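Long-range contacts in pngf-ii (Elizabethkingia meningoseptica, PDB 4R4X), which probably cleaves the bond between N-linked glycans and the asparagine of glycoproteins, acting as a peptide:N-glycosidase: residues L299-G307 / N487-N495; I315-T326 / R465-N473. All blocks are in the same frame, centred on the assembly; numbering follows the deposited sequence. Where two conformers were deposited one is given.

Interaction 1 (L299-G307 / N487-N495); sequences LMRFFTPFG and NWCPGTITN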
loop_
_atom_site.group_PDB
_atom_site.type_symbol
_atom_site.label_atom_id
_atom_site.label_comp_id
_atom_site.label_asym_id
_atom_site.label_seq_id
_atom_site.Cartn_x
_atom_site.Cartn_y
_atom_site.Cartn_z
ATOM N N LEU A 299 -12.706 -4.232 -1.328
ATOM C CA LEU A 299 -11.542 -3.338 -1.175
ATOM C C LEU A 299 -10.856 -3.109 -2.522
ATOM O O LEU A 299 -10.454 -1.992 -2.823
ATOM C CB LEU A 299 -10.512 -3.902 -0.196
ATOM C CG LEU A 299 -10.950 -4.158 1.242
ATOM C CD1 LEU A 299 -9.707 -4.466 2.090
ATOM C CD2 LEU A 299 -11.696 -2.935 1.804
HETATM N N MSE A 300 -10.744 -4.168 -3.318
HETATM C CA MSE A 300 -9.984 -4.160 -4.584
HETATM C C MSE A 300 -10.566 -5.220 -5.477
HETATM O O MSE A 300 -10.627 -6.379 -5.092
HETATM C CB MSE A 300 -8.494 -4.483 -4.338
HETATM C CG MSE A 300 -7.662 -4.629 -5.622
HETATM SE SE MSE A 300 -6.134 -5.876 -5.405
HETATM C CE MSE A 300 -5.545 -5.361 -3.601
ATOM N N ARG A 301 -11.012 -4.837 -6.680
ATOM C CA ARG A 301 -11.436 -5.770 -7.705
ATOM C C ARG A 301 -10.268 -5.917 -8.670
ATOM O O ARG A 301 -9.708 -4.908 -9.140
ATOM C CB ARG A 301 -12.692 -5.257 -8.434
ATOM C CG ARG A 301 -13.086 -6.036 -9.693
ATOM C CD ARG A 301 -14.301 -6.935 -9.565
ATOM N NE ARG A 301 -15.476 -6.272 -8.996
ATOM C CZ ARG A 301 -16.445 -5.621 -9.650
ATOM N NH1 ARG A 301 -16.440 -5.476 -10.968
ATOM N NH2 ARG A 301 -17.433 -5.059 -8.947
ATOM N N PHE A 302 -9.863 -7.166 -8.925
ATOM C CA PHE A 302 -8.708 -7.436 -9.766
ATOM C C PHE A 302 -8.979 -8.649 -10.638
ATOM O O PHE A 302 -9.893 -9.447 -10.375
ATOM C CB PHE A 302 -7.410 -7.629 -8.941
ATOM C CG PHE A 302 -7.390 -8.875 -8.083
ATOM C CD1 PHE A 302 -8.003 -8.891 -6.825
ATOM C CD2 PHE A 302 -6.740 -10.035 -8.515
ATOM C CE1 PHE A 302 -7.996 -10.039 -6.041
ATOM C CE2 PHE A 302 -6.733 -11.191 -7.731
ATOM C CZ PHE A 302 -7.355 -11.197 -6.492
ATOM N N PHE A 303 -8.184 -8.780 -11.695
ATOM C CA PHE A 303 -8.300 -9.928 -12.565
ATOM C C PHE A 303 -6.949 -10.571 -12.691
ATOM O O PHE A 303 -5.973 -9.880 -12.936
ATOM C CB PHE A 303 -8.878 -9.494 -13.897
ATOM C CG PHE A 303 -10.297 -9.048 -13.768
ATOM C CD1 PHE A 303 -10.588 -7.765 -13.349
ATOM C CD2 PHE A 303 -11.322 -9.962 -13.908
ATOM C CE1 PHE A 303 -11.897 -7.367 -13.111
ATOM C CE2 PHE A 303 -12.644 -9.569 -13.712
ATOM C CZ PHE A 303 -12.932 -8.274 -13.286
ATOM N N THR A 304 -6.883 -11.885 -12.512
ATOM C CA THR A 304 -5.597 -12.591 -12.685
ATOM C C THR A 304 -5.199 -12.602 -14.150
ATOM O O THR A 304 -6.050 -12.586 -15.052
ATOM C CB THR A 304 -5.564 -14.038 -12.146
ATOM O OG1 THR A 304 -6.308 -14.913 -13.010
ATOM C CG2 THR A 304 -6.084 -14.126 -10.737
ATOM N N PRO A 305 -3.892 -12.590 -14.403
ATOM C CA PRO A 305 -3.459 -12.811 -15.745
ATOM C C PRO A 305 -3.610 -14.294 -16.098
ATOM O O PRO A 305 -4.059 -15.065 -15.275
ATOM C CB PRO A 305 -2.013 -12.326 -15.706
ATOM C CG PRO A 305 -1.556 -12.676 -14.342
ATOM C CD PRO A 305 -2.756 -12.463 -13.472
ATOM N N PHE A 306 -3.314 -14.660 -17.336
ATOM C CA PHE A 306 -3.353 -16.050 -17.760
ATOM C C PHE A 306 -2.085 -16.805 -17.336
ATOM O O PHE A 306 -1.037 -16.659 -17.960
ATOM C CB PHE A 306 -3.451 -16.116 -19.263
ATOM C CG PHE A 306 -4.773 -15.688 -19.842
ATOM C CD1 PHE A 306 -5.784 -16.619 -20.071
ATOM C CD2 PHE A 306 -4.969 -14.388 -20.264
ATOM C CE1 PHE A 306 -6.969 -16.241 -20.692
ATOM C CE2 PHE A 306 -6.155 -14.003 -20.853
ATOM C CZ PHE A 306 -7.156 -14.926 -21.068
ATOM N N GLY A 307 -2.178 -17.556 -16.251
ATOM C CA GLY A 307 -1.191 -18.583 -15.871
ATOM C C GLY A 307 0.200 -18.164 -15.451
ATOM O O GLY A 307 1.193 -18.916 -15.646
ATOM N N ASN A 487 -13.944 -2.634 -18.917
ATOM C CA ASN A 487 -13.401 -2.051 -17.694
ATOM C C ASN A 487 -12.466 -2.952 -16.915
ATOM O O ASN A 487 -12.222 -2.724 -15.723
ATOM C CB ASN A 487 -14.484 -1.487 -16.773
ATOM C CG ASN A 487 -14.033 -0.232 -16.043
ATOM O OD1 ASN A 487 -13.226 0.536 -16.558
ATOM N ND2 ASN A 487 -14.568 -0.007 -14.848
ATOM N N TRP A 488 -11.877 -3.925 -17.599
ATOM C CA TRP A 488 -10.807 -4.691 -16.976
ATOM C C TRP A 488 -9.803 -5.224 -17.952
ATOM O O TRP A 488 -10.107 -5.358 -19.112
ATOM C CB TRP A 488 -11.378 -5.836 -16.181
ATOM C CG TRP A 488 -12.281 -6.805 -16.901
ATOM C CD1 TRP A 488 -13.588 -6.619 -17.251
ATOM C CD2 TRP A 488 -11.967 -8.166 -17.243
ATOM N NE1 TRP A 488 -14.099 -7.764 -17.806
ATOM C CE2 TRP A 488 -13.118 -8.725 -17.825
ATOM C CE3 TRP A 488 -10.813 -8.943 -17.148
ATOM C CZ2 TRP A 488 -13.158 -10.029 -18.278
ATOM C CZ3 TRP A 488 -10.857 -10.259 -17.611
ATOM C CH2 TRP A 488 -12.019 -10.786 -18.151
ATOM N N CYS A 489 -8.596 -5.509 -17.465
ATOM C CA CYS A 489 -7.562 -6.177 -18.274
ATOM C C CYS A 489 -6.972 -7.288 -17.421
ATOM O O CYS A 489 -6.606 -7.038 -16.266
ATOM C CB CYS A 489 -6.408 -5.227 -18.638
ATOM S SG CYS A 489 -6.763 -3.823 -19.722
ATOM N N PRO A 490 -6.792 -8.484 -17.993
ATOM C CA PRO A 490 -6.142 -9.534 -17.194
ATOM C C PRO A 490 -4.769 -9.097 -16.646
ATOM O O PRO A 490 -3.892 -8.676 -17.412
ATOM C CB PRO A 490 -6.005 -10.681 -18.187
ATOM C CG PRO A 490 -7.111 -10.477 -19.164
ATOM C CD PRO A 490 -7.250 -8.984 -19.298
ATOM N N GLY A 491 -4.591 -9.218 -15.336
ATOM C CA GLY A 491 -3.343 -8.860 -14.662
ATOM C C GLY A 491 -3.398 -7.511 -13.954
ATOM O O GLY A 491 -2.387 -7.033 -13.451
ATOM N N THR A 492 -4.573 -6.886 -13.913
ATOM C CA THR A 492 -4.690 -5.538 -13.363
ATOM C C THR A 492 -5.919 -5.353 -12.463
ATOM O O THR A 492 -6.918 -6.102 -12.523
ATOM C CB THR A 492 -4.705 -4.409 -14.453
ATOM O OG1 THR A 492 -5.915 -4.473 -15.242
ATOM C CG2 THR A 492 -3.469 -4.478 -15.369
ATOM N N ILE A 493 -5.845 -4.304 -11.657
ATOM C CA ILE A 493 -7.000 -3.783 -10.890
ATOM C C ILE A 493 -7.984 -3.017 -11.779
ATOM O O ILE A 493 -7.577 -2.313 -12.690
ATOM C CB ILE A 493 -6.510 -2.770 -9.858
ATOM C CG1 ILE A 493 -5.699 -3.489 -8.797
ATOM C CG2 ILE A 493 -7.669 -1.968 -9.218
ATOM C CD1 ILE A 493 -4.905 -2.578 -7.907
ATOM N N THR A 494 -9.274 -3.120 -11.475
ATOM C CA THR A 494 -10.266 -2.220 -12.049
ATOM C C THR A 494 -10.519 -1.086 -11.052
ATOM O O THR A 494 -10.992 -1.325 -9.935
ATOM C CB THR A 494 -11.567 -2.976 -12.384
ATOM O OG1 THR A 494 -11.316 -3.843 -13.500
ATOM C CG2 THR A 494 -12.695 -2.008 -12.716
ATOM N N ASN A 495 -10.178 0.129 -11.453
ATOM C CA ASN A 495 -10.353 1.328 -10.606
ATOM C C ASN A 495 -11.801 1.602 -10.234
ATOM O O ASN A 495 -12.645 1.526 -11.104
ATOM C CB ASN A 495 -9.868 2.558 -11.375
ATOM C CG ASN A 495 -8.388 2.827 -11.172
ATOM O OD1 ASN A 495 -7.532 2.322 -11.887
ATOM N ND2 ASN A 495 -8.086 3.630 -10.202
HETATM O O HOH W 1 -10.851 -2.110 -7.239
#
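F302 and I493 face each other as an antiparallel non-hydrogen-bonded pair, CA to CA 4.2 Å, where strand 297-303 meets the start of strand 493-504. T494 N donates to R301 O at 3.0 Å, and F303 N donates to T492 O at 3.1 Å. Beyond them the pairing is offset: G491 and T492 together oppose F303, a G1 bulge that shares both residues with the type II turn from C489 to T492. G491 N reaches F303 O at 2.8 Å from above the carbonyl plane, 46° out of it, and Y328 OH bonds the same oxygen. A water extends the pairing at the other end by accepting from R301 N and donating to T494 O.

F303 and W488 carry the side-chain contact. Their rings stack face to face, the phenyl centroid 4.3 Å from that of the five-membered indole ring and the planes 22° apart; the overlap is offset, with W488 CE3 lying 3.4 Å from F303 CG. With chi1 at 56°, W488 holds CG between its backbone N and carbonyl carbon, which folds the indole over the phenyl face. T494 OG1 lies near the F303 plane at the ring edge and donates in the carbonyl plane to a lone pair of N487 O at 2.6 Å. H428 also stacks on the W488 ring, and G427 O accepts from NE1. P490 and F306 lie side by side, P490 CG 4.0 Å from F306 CE2.

The C489-C461 disulfide ties the turn within the C-terminal PNGase F region, whereas the backbone bonds and the F303-W488 stack cross between the N- and C-terminal regions. T304 O, beside P490 CB, is buried without a polar partner in the model.

Interaction 2 (I315-T326 / R465-N473); sequences IQLKGKNWHNNT and RLFNPASGN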
loop_
_atom_site.group_PDB
_atom_site.type_symbol
_atom_site.label_atom_id
_atom_site.label_comp_id
_atom_site.label_asym_id
_atom_site.label_seq_id
_atom_site.Cartn_x
_atom_site.Cartn_y
_atom_site.Cartn_z
ATOM N N ILE A 315 5.606 -22.231 -21.793
ATOM C CA ILE A 315 5.178 -21.494 -22.956
ATOM C C ILE A 315 6.340 -20.600 -23.328
ATOM O O ILE A 315 6.647 -19.654 -22.617
ATOM C CB ILE A 315 3.904 -20.685 -22.653
ATOM C CG1 ILE A 315 2.784 -21.646 -22.275
ATOM C CG2 ILE A 315 3.470 -19.854 -23.854
ATOM C CD1 ILE A 315 1.482 -20.967 -21.969
ATOM N N GLN A 316 7.018 -20.942 -24.418
ATOM C CA GLN A 316 8.163 -20.179 -24.871
ATOM C C GLN A 316 7.781 -19.485 -26.150
ATOM O O GLN A 316 7.442 -20.128 -27.140
ATOM C CB GLN A 316 9.363 -21.101 -25.122
ATOM C CG GLN A 316 9.747 -21.999 -23.954
ATOM C CD GLN A 316 10.833 -22.984 -24.357
ATOM O OE1 GLN A 316 10.553 -24.124 -24.731
ATOM N NE2 GLN A 316 12.071 -22.533 -24.330
ATOM N N LEU A 317 7.811 -18.162 -26.130
ATOM C CA LEU A 317 7.548 -17.370 -27.319
ATOM C C LEU A 317 8.720 -16.424 -27.489
ATOM O O LEU A 317 9.114 -15.764 -26.527
ATOM C CB LEU A 317 6.228 -16.593 -27.196
ATOM C CG LEU A 317 4.910 -17.394 -27.120
ATOM C CD1 LEU A 317 3.734 -16.510 -26.719
ATOM C CD2 LEU A 317 4.594 -18.085 -28.429
ATOM N N LYS A 318 9.282 -16.349 -28.693
ATOM C CA LYS A 318 10.474 -15.502 -28.932
ATOM C C LYS A 318 10.229 -14.071 -28.479
ATOM O O LYS A 318 9.218 -13.473 -28.842
ATOM C CB LYS A 318 10.885 -15.471 -30.407
ATOM C CG LYS A 318 12.210 -14.769 -30.652
ATOM C CD LYS A 318 12.673 -14.881 -32.095
ATOM C CE LYS A 318 14.002 -14.170 -32.314
ATOM N NZ LYS A 318 14.343 -14.249 -33.771
ATOM N N GLY A 319 11.168 -13.541 -27.700
ATOM C CA GLY A 319 11.168 -12.137 -27.268
ATOM C C GLY A 319 10.249 -11.829 -26.099
ATOM O O GLY A 319 10.069 -10.662 -25.747
ATOM N N LYS A 320 9.641 -12.859 -25.516
ATOM C CA LYS A 320 8.691 -12.656 -24.413
ATOM C C LYS A 320 9.252 -13.277 -23.147
ATOM O O LYS A 320 9.306 -14.476 -23.029
ATOM C CB LYS A 320 7.297 -13.177 -24.765
ATOM C CG LYS A 320 6.576 -12.173 -25.660
ATOM C CD LYS A 320 5.198 -12.573 -26.065
ATOM C CE LYS A 320 4.564 -11.448 -26.867
ATOM N NZ LYS A 320 5.142 -11.357 -28.228
ATOM N N ASN A 321 9.719 -12.436 -22.235
ATOM C CA ASN A 321 10.271 -12.907 -20.963
ATOM C C ASN A 321 9.230 -12.613 -19.899
ATOM O O ASN A 321 8.985 -11.467 -19.562
ATOM C CB ASN A 321 11.592 -12.221 -20.651
ATOM C CG ASN A 321 12.665 -12.524 -21.683
ATOM O OD1 ASN A 321 12.923 -13.680 -22.015
ATOM N ND2 ASN A 321 13.306 -11.480 -22.191
ATOM N N TRP A 322 8.579 -13.669 -19.429
ATOM C CA TRP A 322 7.388 -13.528 -18.601
ATOM C C TRP A 322 7.774 -13.064 -17.225
ATOM O O TRP A 322 8.848 -13.396 -16.710
ATOM C CB TRP A 322 6.618 -14.861 -18.494
ATOM C CG TRP A 322 6.348 -15.529 -19.819
ATOM C CD1 TRP A 322 6.861 -16.719 -20.249
ATOM C CD2 TRP A 322 5.507 -15.046 -20.896
ATOM N NE1 TRP A 322 6.382 -17.014 -21.501
ATOM C CE2 TRP A 322 5.564 -16.001 -21.926
ATOM C CE3 TRP A 322 4.697 -13.921 -21.070
ATOM C CZ2 TRP A 322 4.858 -15.862 -23.118
ATOM C CZ3 TRP A 322 4.001 -13.779 -22.259
ATOM C CH2 TRP A 322 4.080 -14.746 -23.262
ATOM N N HIS A 323 6.887 -12.288 -16.623
ATOM C CA HIS A 323 7.069 -11.916 -15.235
ATOM C C HIS A 323 6.731 -13.088 -14.331
ATOM O O HIS A 323 6.065 -14.032 -14.750
ATOM C CB HIS A 323 6.185 -10.728 -14.874
ATOM C CG HIS A 323 6.501 -9.504 -15.647
ATOM N ND1 HIS A 323 7.787 -9.020 -15.773
ATOM C CD2 HIS A 323 5.708 -8.671 -16.357
ATOM C CE1 HIS A 323 7.761 -7.922 -16.514
ATOM N NE2 HIS A 323 6.508 -7.679 -16.858
ATOM N N ASN A 324 7.196 -13.009 -13.094
ATOM C CA ASN A 324 7.063 -14.118 -12.127
ATOM C C ASN A 324 5.797 -14.134 -11.304
ATOM O O ASN A 324 5.321 -15.207 -10.890
ATOM C CB ASN A 324 8.297 -14.128 -11.212
ATOM C CG ASN A 324 9.561 -14.494 -11.987
ATOM O OD1 ASN A 324 9.507 -15.307 -12.897
ATOM N ND2 ASN A 324 10.681 -13.890 -11.645
ATOM N N ASN A 325 5.261 -12.952 -11.034
ATOM C CA ASN A 325 4.013 -12.832 -10.283
ATOM C C ASN A 325 3.388 -11.448 -10.539
ATOM O O ASN A 325 4.012 -10.587 -11.166
ATOM C CB ASN A 325 4.262 -13.069 -8.787
ATOM C CG ASN A 325 5.243 -12.076 -8.202
ATOM O OD1 ASN A 325 4.971 -10.892 -8.141
ATOM N ND2 ASN A 325 6.402 -12.562 -7.783
ATOM N N THR A 326 2.153 -11.270 -10.079
ATOM C CA THR A 326 1.395 -10.073 -10.345
ATOM C C THR A 326 1.166 -9.338 -9.053
ATOM O O THR A 326 0.636 -9.927 -8.120
ATOM C CB THR A 326 0.000 -10.347 -10.891
ATOM O OG1 THR A 326 0.030 -11.499 -11.736
ATOM C CG2 THR A 326 -0.510 -9.116 -11.635
ATOM N N ARG A 465 1.070 -7.710 -21.472
ATOM C CA ARG A 465 1.307 -8.983 -22.174
ATOM C C ARG A 465 2.254 -9.933 -21.431
ATOM O O ARG A 465 2.011 -11.147 -21.400
ATOM C CB ARG A 465 1.827 -8.688 -23.587
ATOM C CG ARG A 465 2.050 -9.913 -24.443
ATOM C CD ARG A 465 0.736 -10.529 -24.882
ATOM N NE ARG A 465 0.930 -11.777 -25.614
ATOM C CZ ARG A 465 1.005 -12.989 -25.072
ATOM N NH1 ARG A 465 0.939 -13.169 -23.760
ATOM N NH2 ARG A 465 1.169 -14.037 -25.874
ATOM N N LEU A 466 3.297 -9.392 -20.805
ATOM C CA LEU A 466 4.340 -10.210 -20.186
ATOM C C LEU A 466 3.912 -10.834 -18.847
ATOM O O LEU A 466 4.633 -11.663 -18.271
ATOM C CB LEU A 466 5.628 -9.400 -20.009
ATOM C CG LEU A 466 6.337 -8.951 -21.291
ATOM C CD1 LEU A 466 7.595 -8.142 -20.973
ATOM C CD2 LEU A 466 6.654 -10.129 -22.202
ATOM N N PHE A 467 2.752 -10.422 -18.349
ATOM C CA PHE A 467 2.144 -11.083 -17.188
ATOM C C PHE A 467 1.315 -12.308 -17.598
ATOM O O PHE A 467 0.834 -13.027 -16.731
ATOM C CB PHE A 467 1.253 -10.116 -16.396
ATOM C CG PHE A 467 1.994 -8.972 -15.768
ATOM C CD1 PHE A 467 2.553 -9.091 -14.487
ATOM C CD2 PHE A 467 2.163 -7.771 -16.454
ATOM C CE1 PHE A 467 3.245 -8.048 -13.915
ATOM C CE2 PHE A 467 2.855 -6.719 -15.880
ATOM C CZ PHE A 467 3.375 -6.841 -14.583
ATOM N N ASN A 468 1.166 -12.554 -18.913
ATOM C CA ASN A 468 0.108 -13.441 -19.416
ATOM C C ASN A 468 0.619 -14.587 -20.304
ATOM O O ASN A 468 0.198 -14.719 -21.455
ATOM C CB ASN A 468 -0.936 -12.622 -20.210
ATOM C CG ASN A 468 -1.879 -11.807 -19.310
ATOM O OD1 ASN A 468 -2.853 -12.329 -18.768
ATOM N ND2 ASN A 468 -1.598 -10.541 -19.165
ATOM N N PRO A 469 1.494 -15.446 -19.767
ATOM C CA PRO A 469 2.039 -16.504 -20.613
ATOM C C PRO A 469 1.021 -17.449 -21.277
ATOM O O PRO A 469 1.230 -17.836 -22.425
ATOM C CB PRO A 469 2.984 -17.261 -19.667
ATOM C CG PRO A 469 2.471 -16.977 -18.290
ATOM C CD PRO A 469 1.965 -15.558 -18.375
ATOM N N ALA A 470 -0.058 -17.804 -20.578
ATOM C CA ALA A 470 -1.035 -18.759 -21.084
ATOM C C ALA A 470 -2.184 -18.098 -21.870
ATOM O O ALA A 470 -3.157 -18.757 -22.194
ATOM C CB ALA A 470 -1.583 -19.598 -19.941
ATOM N N SER A 471 -2.073 -16.817 -22.213
ATOM C CA SER A 471 -3.133 -16.143 -22.998
ATOM C C SER A 471 -3.242 -16.804 -24.368
ATOM O O SER A 471 -2.236 -17.067 -25.008
ATOM C CB SER A 471 -2.859 -14.666 -23.177
ATOM O OG SER A 471 -3.798 -14.061 -24.098
ATOM N N GLY A 472 -4.460 -17.064 -24.820
ATOM C CA GLY A 472 -4.641 -17.727 -26.120
ATOM C C GLY A 472 -4.215 -16.791 -27.232
ATOM O O GLY A 472 -4.415 -15.580 -27.138
ATOM N N ASN A 473 -3.638 -17.342 -28.292
ATOM C CA ASN A 473 -3.125 -16.527 -29.395
ATOM C C ASN A 473 -3.935 -16.807 -30.649
ATOM O O ASN A 473 -4.090 -17.958 -31.040
ATOM C CB ASN A 473 -1.628 -16.802 -29.576
ATOM C CG ASN A 473 -0.826 -16.454 -28.328
ATOM O OD1 ASN A 473 -0.081 -17.286 -27.760
ATOM N ND2 ASN A 473 -0.980 -15.235 -27.888
#
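W322 lies with one face against P469: P469 CA sits 3.5 Å from the centroid of the six-membered indole ring and 2° off its normal, a CH-pi contact made almost straight down on the ring. P469 CB covers the same face, while R465 O meets the ring at its edge, 3.4 Å from W322 CZ3. The indole NE1 donates to I315 O at 2.9 Å, with the acceptor close to the ring plane, which limits rotation of the indole. The one backbone hydrogen bond across the contact runs nearly straight from H323 N to L466 O, 2.9 Å. Next to it the edge of the H323 imidazole points at the F467 face; H323 CD2 is centred over the phenyl ring, and the planes meet at 51°. L466 CD2 lies against the K320 side chain and the N321 backbone, and L466 CB packs near the imidazole.

Around these contacts, K320 CD covers one face of the R465 guanidinium, near its rim. R465 bends at chi2 (72°), which carries NH1 back to within 3.5 Å of W322 CZ3 and lets it make a weak bond to N468 O. S471 is held by S479 and S481 of its own loop.

The contact joins two surface loops, one leading into strand 493-504 and the other into strand 326-331, where T326 bonds Q238 of neighbouring strand 231-240.

In the fold
From the N terminus the chain first reaches 299-307, at the end of strand 297-303, and then the loop 315-326. Interaction 2 closes its loop when 465-473 returns to 315-326; interaction 1 closes the wider one at 487-495, so the two are nested and do not cross. Their centres lie about 16 Å apart, and they touch directly: F306 N probably bonds N468 OD1 at 2.8 Å, F306 O probably accepts from A470 N at 3.0 Å, and P305 packs on F467 and N468. Interaction 1 pairs strands 297-303 and 493-504 in the sheet that spans both PNGase F regions, and interaction 2 continues their junction through surface loops.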